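Local coordinates for protein prephenate dehydratase:Amino acid-binding ACT (PDB 6VH5) that binds phenylalanine at its ACT domain and probably converts prephenate to phenylpyruvate in phenylalanine biosynthesis, at residues 107-120 against 173-185. Sequence-based numbering, arbitrary orientation.
Sequences FQLMVLPGVRREEI and AADLYGLDILEEN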
loop_
_atom_site.group_PDB
_atom_site.type_symbol
_atom_site.label_atom_id
_atom_site.label_comp_id
_atom_site.label_asym_id
_atom_site.label_seq_id
_atom_site.Cartn_x
_atom_site.Cartn_y
_atom_site.Cartn_z
ATOM N N PHE A 107 17.454 2.933 10.838
ATOM C CA PHE A 107 17.007 3.663 12.016
ATOM C C PHE A 107 18.173 3.939 12.948
ATOM O O PHE A 107 18.997 3.056 13.210
ATOM C CB PHE A 107 15.947 2.883 12.791
ATOM C CG PHE A 107 14.589 2.983 12.213
ATOM C CD1 PHE A 107 14.081 1.962 11.441
ATOM C CD2 PHE A 107 13.820 4.115 12.432
ATOM C CE1 PHE A 107 12.825 2.061 10.899
ATOM C CE2 PHE A 107 12.560 4.222 11.895
ATOM C CZ PHE A 107 12.061 3.195 11.117
ATOM N N GLN A 108 18.205 5.155 13.487
ATOM C CA GLN A 108 19.235 5.578 14.424
ATOM C C GLN A 108 18.589 5.910 15.761
ATOM O O GLN A 108 17.570 6.607 15.806
ATOM C CB GLN A 108 19.998 6.793 13.884
ATOM C CG GLN A 108 20.286 6.731 12.386
ATOM C CD GLN A 108 21.268 5.632 12.020
ATOM O OE1 GLN A 108 21.904 5.031 12.890
ATOM N NE2 GLN A 108 21.380 5.346 10.727
ATOM N N LEU A 109 19.184 5.407 16.842
ATOM C CA LEU A 109 18.749 5.737 18.195
ATOM C C LEU A 109 19.423 7.046 18.581
ATOM O O LEU A 109 20.650 7.115 18.707
ATOM C CB LEU A 109 19.094 4.606 19.167
ATOM C CG LEU A 109 18.904 4.824 20.674
ATOM C CD1 LEU A 109 17.436 4.972 21.064
ATOM C CD2 LEU A 109 19.535 3.656 21.432
ATOM N N MET A 110 18.629 8.095 18.740
ATOM C CA MET A 110 19.169 9.425 18.953
ATOM C C MET A 110 18.614 10.009 20.241
ATOM O O MET A 110 17.471 9.744 20.626
ATOM C CB MET A 110 18.855 10.356 17.773
ATOM C CG MET A 110 17.419 10.327 17.342
ATOM S SD MET A 110 17.163 11.234 15.804
ATOM C CE MET A 110 17.947 10.145 14.606
ATOM N N VAL A 111 19.437 10.825 20.891
ATOM C CA VAL A 111 19.125 11.408 22.189
ATOM C C VAL A 111 19.628 12.847 22.220
ATOM O O VAL A 111 20.322 13.309 21.312
ATOM C CB VAL A 111 19.747 10.602 23.350
ATOM C CG1 VAL A 111 19.118 9.212 23.438
ATOM C CG2 VAL A 111 21.258 10.502 23.171
ATOM N N LEU A 112 19.276 13.554 23.287
ATOM C CA LEU A 112 19.767 14.910 23.440
ATOM C C LEU A 112 21.285 14.894 23.619
ATOM O O LEU A 112 21.850 13.898 24.081
ATOM C CB LEU A 112 19.101 15.594 24.627
ATOM C CG LEU A 112 17.595 15.829 24.524
ATOM C CD1 LEU A 112 17.032 16.130 25.915
ATOM C CD2 LEU A 112 17.287 16.967 23.550
ATOM N N PRO A 113 21.969 15.971 23.230
ATOM C CA PRO A 113 23.440 15.972 23.274
ATOM C C PRO A 113 23.976 15.689 24.674
ATOM O O PRO A 113 23.522 16.267 25.666
ATOM C CB PRO A 113 23.802 17.385 22.802
ATOM C CG PRO A 113 22.625 17.808 21.948
ATOM C CD PRO A 113 21.424 17.196 22.612
ATOM N N GLY A 114 24.954 14.788 24.745
ATOM C CA GLY A 114 25.580 14.427 26.001
ATOM C C GLY A 114 24.796 13.481 26.886
ATOM O O GLY A 114 25.292 13.108 27.953
ATOM N N VAL A 115 23.595 13.075 26.481
ATOM C CA VAL A 115 22.801 12.147 27.273
ATOM C C VAL A 115 23.430 10.760 27.214
ATOM O O VAL A 115 23.867 10.299 26.150
ATOM C CB VAL A 115 21.350 12.138 26.760
ATOM C CG1 VAL A 115 20.592 10.913 27.235
ATOM C CG2 VAL A 115 20.637 13.405 27.203
ATOM N N ARG A 116 23.506 10.097 28.369
ATOM C CA ARG A 116 24.097 8.770 28.463
ATOM C C ARG A 116 23.020 7.699 28.302
ATOM O O ARG A 116 21.830 7.939 28.522
ATOM C CB ARG A 116 24.828 8.594 29.801
ATOM N N ARG A 117 23.454 6.508 27.867
ATOM C CA ARG A 117 22.523 5.403 27.658
ATOM C C ARG A 117 21.695 5.120 28.909
ATOM O O ARG A 117 20.524 4.734 28.805
ATOM C CB ARG A 117 23.296 4.161 27.202
ATOM C CG ARG A 117 22.468 2.883 27.083
ATOM C CD ARG A 117 23.313 1.690 26.633
ATOM N NE ARG A 117 23.769 1.859 25.256
ATOM C CZ ARG A 117 23.096 1.435 24.187
ATOM N NH1 ARG A 117 23.580 1.637 22.964
ATOM N NH2 ARG A 117 21.936 0.805 24.336
ATOM N N GLU A 118 22.287 5.300 30.100
ATOM C CA GLU A 118 21.588 4.992 31.350
ATOM C C GLU A 118 20.361 5.872 31.572
ATOM O O GLU A 118 19.431 5.470 32.283
ATOM C CB GLU A 118 22.505 5.189 32.555
ATOM C CG GLU A 118 23.847 4.603 32.404
ATOM C CD GLU A 118 24.866 5.557 31.851
ATOM O OE1 GLU A 118 25.297 6.436 32.639
ATOM O OE2 GLU A 118 25.237 5.420 30.660
ATOM N N GLU A 119 20.341 7.074 31.006
ATOM C CA GLU A 119 19.237 7.981 31.299
ATOM C C GLU A 119 17.952 7.648 30.545
ATOM O O GLU A 119 16.871 8.012 31.024
ATOM C CB GLU A 119 19.672 9.424 31.018
ATOM C CG GLU A 119 21.025 9.731 31.656
ATOM C CD GLU A 119 21.444 11.177 31.548
ATOM O OE1 GLU A 119 20.685 12.069 31.999
ATOM O OE2 GLU A 119 22.543 11.410 30.996
ATOM N N ILE A 120 18.030 6.953 29.403
ATOM C CA ILE A 120 16.843 6.753 28.573
ATOM C C ILE A 120 15.871 5.807 29.264
ATOM O O ILE A 120 16.265 4.762 29.795
ATOM C CB ILE A 120 17.225 6.239 27.175
ATOM C CG1 ILE A 120 17.962 7.324 26.390
ATOM C CG2 ILE A 120 15.999 5.742 26.410
ATOM C CD1 ILE A 120 19.451 7.194 26.434
ATOM N N ALA A 173 17.489 13.200 10.314
ATOM C CA ALA A 173 16.799 13.939 11.363
ATOM C C ALA A 173 17.734 14.283 12.514
ATOM O O ALA A 173 17.549 15.316 13.167
ATOM C CB ALA A 173 15.598 13.141 11.874
ATOM N N ALA A 174 18.757 13.456 12.763
ATOM C CA ALA A 174 19.691 13.760 13.846
ATOM C C ALA A 174 20.485 15.029 13.552
ATOM O O ALA A 174 20.681 15.867 14.444
ATOM C CB ALA A 174 20.631 12.583 14.100
ATOM N N ASP A 175 20.959 15.182 12.312
ATOM C CA ASP A 175 21.708 16.382 11.951
ATOM C C ASP A 175 20.826 17.621 12.025
ATOM O O ASP A 175 21.260 18.673 12.508
ATOM C CB ASP A 175 22.292 16.243 10.544
ATOM C CG ASP A 175 22.863 14.859 10.273
ATOM O OD1 ASP A 175 23.303 14.188 11.234
ATOM O OD2 ASP A 175 22.872 14.446 9.091
ATOM N N LEU A 176 19.578 17.510 11.563
ATOM C CA LEU A 176 18.695 18.671 11.505
ATOM C C LEU A 176 18.320 19.161 12.899
ATOM O O LEU A 176 18.280 20.373 13.148
ATOM C CB LEU A 176 17.440 18.340 10.691
ATOM C CG LEU A 176 17.608 18.267 9.169
ATOM C CD1 LEU A 176 16.262 18.164 8.443
ATOM C CD2 LEU A 176 18.418 19.450 8.642
ATOM N N TYR A 177 18.053 18.247 13.827
ATOM C CA TYR A 177 17.611 18.634 15.160
ATOM C C TYR A 177 18.737 18.643 16.189
ATOM O O TYR A 177 18.465 18.774 17.387
ATOM C CB TYR A 177 16.465 17.725 15.613
ATOM C CG TYR A 177 15.232 17.936 14.778
ATOM C CD1 TYR A 177 14.435 19.059 14.964
ATOM C CD2 TYR A 177 14.885 17.046 13.776
ATOM C CE1 TYR A 177 13.312 19.283 14.185
ATOM C CE2 TYR A 177 13.760 17.255 12.997
ATOM C CZ TYR A 177 12.980 18.382 13.207
ATOM O OH TYR A 177 11.859 18.604 12.443
ATOM N N GLY A 178 19.989 18.540 15.751
ATOM C CA GLY A 178 21.123 18.619 16.659
ATOM C C GLY A 178 21.112 17.557 17.736
ATOM O O GLY A 178 21.443 17.848 18.891
ATOM N N LEU A 179 20.742 16.328 17.381
ATOM C CA LEU A 179 20.658 15.227 18.329
ATOM C C LEU A 179 21.867 14.307 18.203
ATOM O O LEU A 179 22.459 14.168 17.130
ATOM C CB LEU A 179 19.377 14.414 18.121
ATOM C CG LEU A 179 18.038 15.117 18.390
ATOM C CD1 LEU A 179 16.865 14.145 18.202
ATOM C CD2 LEU A 179 18.003 15.774 19.769
ATOM N N ASP A 180 22.244 13.707 19.331
ATOM C CA ASP A 180 23.322 12.731 19.371
ATOM C C ASP A 180 22.797 11.365 18.967
ATOM O O ASP A 180 21.731 10.943 19.420
ATOM C CB ASP A 180 23.911 12.632 20.779
ATOM C CG ASP A 180 25.019 13.625 21.024
ATOM O OD1 ASP A 180 25.472 14.254 20.043
ATOM O OD2 ASP A 180 25.454 13.749 22.191
ATOM N N ILE A 181 23.555 10.662 18.129
ATOM C CA ILE A 181 23.226 9.287 17.767
ATOM C C ILE A 181 23.952 8.378 18.747
ATOM O O ILE A 181 25.180 8.250 18.710
ATOM C CB ILE A 181 23.602 8.965 16.318
ATOM C CG1 ILE A 181 22.697 9.756 15.375
ATOM C CG2 ILE A 181 23.484 7.461 16.060
ATOM C CD1 ILE A 181 22.892 9.447 13.926
ATOM N N LEU A 182 23.184 7.767 19.648
ATOM C CA LEU A 182 23.759 6.886 20.653
ATOM C C LEU A 182 24.179 5.554 20.039
ATOM O O LEU A 182 25.252 5.033 20.356
ATOM C CB LEU A 182 22.741 6.674 21.765
ATOM C CG LEU A 182 23.154 6.081 23.097
ATOM C CD1 LEU A 182 24.409 6.754 23.645
ATOM C CD2 LEU A 182 21.983 6.258 24.026
ATOM N N GLU A 183 23.343 4.986 19.164
ATOM C CA GLU A 183 23.646 3.738 18.478
ATOM C C GLU A 183 23.169 3.827 17.033
ATOM O O GLU A 183 22.152 4.457 16.730
ATOM C CB GLU A 183 23.014 2.524 19.186
ATOM C CG GLU A 183 23.729 1.208 18.920
ATOM C CD GLU A 183 23.090 0.020 19.633
ATOM O OE1 GLU A 183 22.915 -1.045 18.997
ATOM O OE2 GLU A 183 22.740 0.161 20.825
ATOM N N GLU A 184 23.905 3.164 16.148
ATOM C CA GLU A 184 23.692 3.256 14.714
ATOM C C GLU A 184 22.989 2.009 14.210
ATOM O O GLU A 184 23.231 0.915 14.718
ATOM C CB GLU A 184 25.020 3.421 13.975
ATOM C CG GLU A 184 25.524 4.849 13.925
ATOM C CD GLU A 184 26.862 4.971 13.227
ATOM O OE1 GLU A 184 27.443 3.927 12.854
ATOM O OE2 GLU A 184 27.334 6.114 13.054
ATOM N N ASN A 185 22.100 2.187 13.232
ATOM C CA ASN A 185 21.496 1.078 12.481
ATOM C C ASN A 185 20.925 0.009 13.412
ATOM O O ASN A 185 21.318 -1.158 13.379
ATOM C CB ASN A 185 22.509 0.467 11.508
ATOM C CG ASN A 185 22.884 1.415 10.392
ATOM O OD1 ASN A 185 22.194 2.412 10.150
ATOM N ND2 ASN A 185 23.994 1.127 9.719
HETATM O O HOH W 1 25.273 11.293 23.521
#
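M110 lays its thioether across L179 at about a right angle and reaches the helix at A174, the tightly packed side of this contact. With CG wedged between backbone N and carbonyl carbon (chi1 48°) and a bend at chi3, SD lies 3.8 Å from L179 CD1 while CE reaches A174 CB at 3.7 Å; A154 of helix 150-160 touches the same methionine. At the corner of the bulge, L182 points back at 107-120, and its CD2 meets I120 CD1 tip to tip, 3.6 Å away, and also touches V111 CG1. These side chains flank an antiparallel strand pair, 108-111 with edge strand 180-183, in the mixed five-stranded sheet of one lobe of the dehydratase domain. A classic beta bulge interrupts it: L182 and E183 both face L109, whose O accepts L182 N at 2.8 Å and, weakly, E183 N. Towards solvent the contact turns polar. D180 OD2 takes G114 N of the type II turn 112-115 on its anti side, tilted out of the carboxylate plane (2.8 Å), and a water links it to V115 O. R117 NH1 meets E183 OE2 in a 2.7 Å salt bridge, the guanidinium and carboxylate planes 44° apart. Buried Q108 bonds twice to exposed N185: OE1 receives N185 N from above its carbonyl plane, and NE2 donates to N185 OD1.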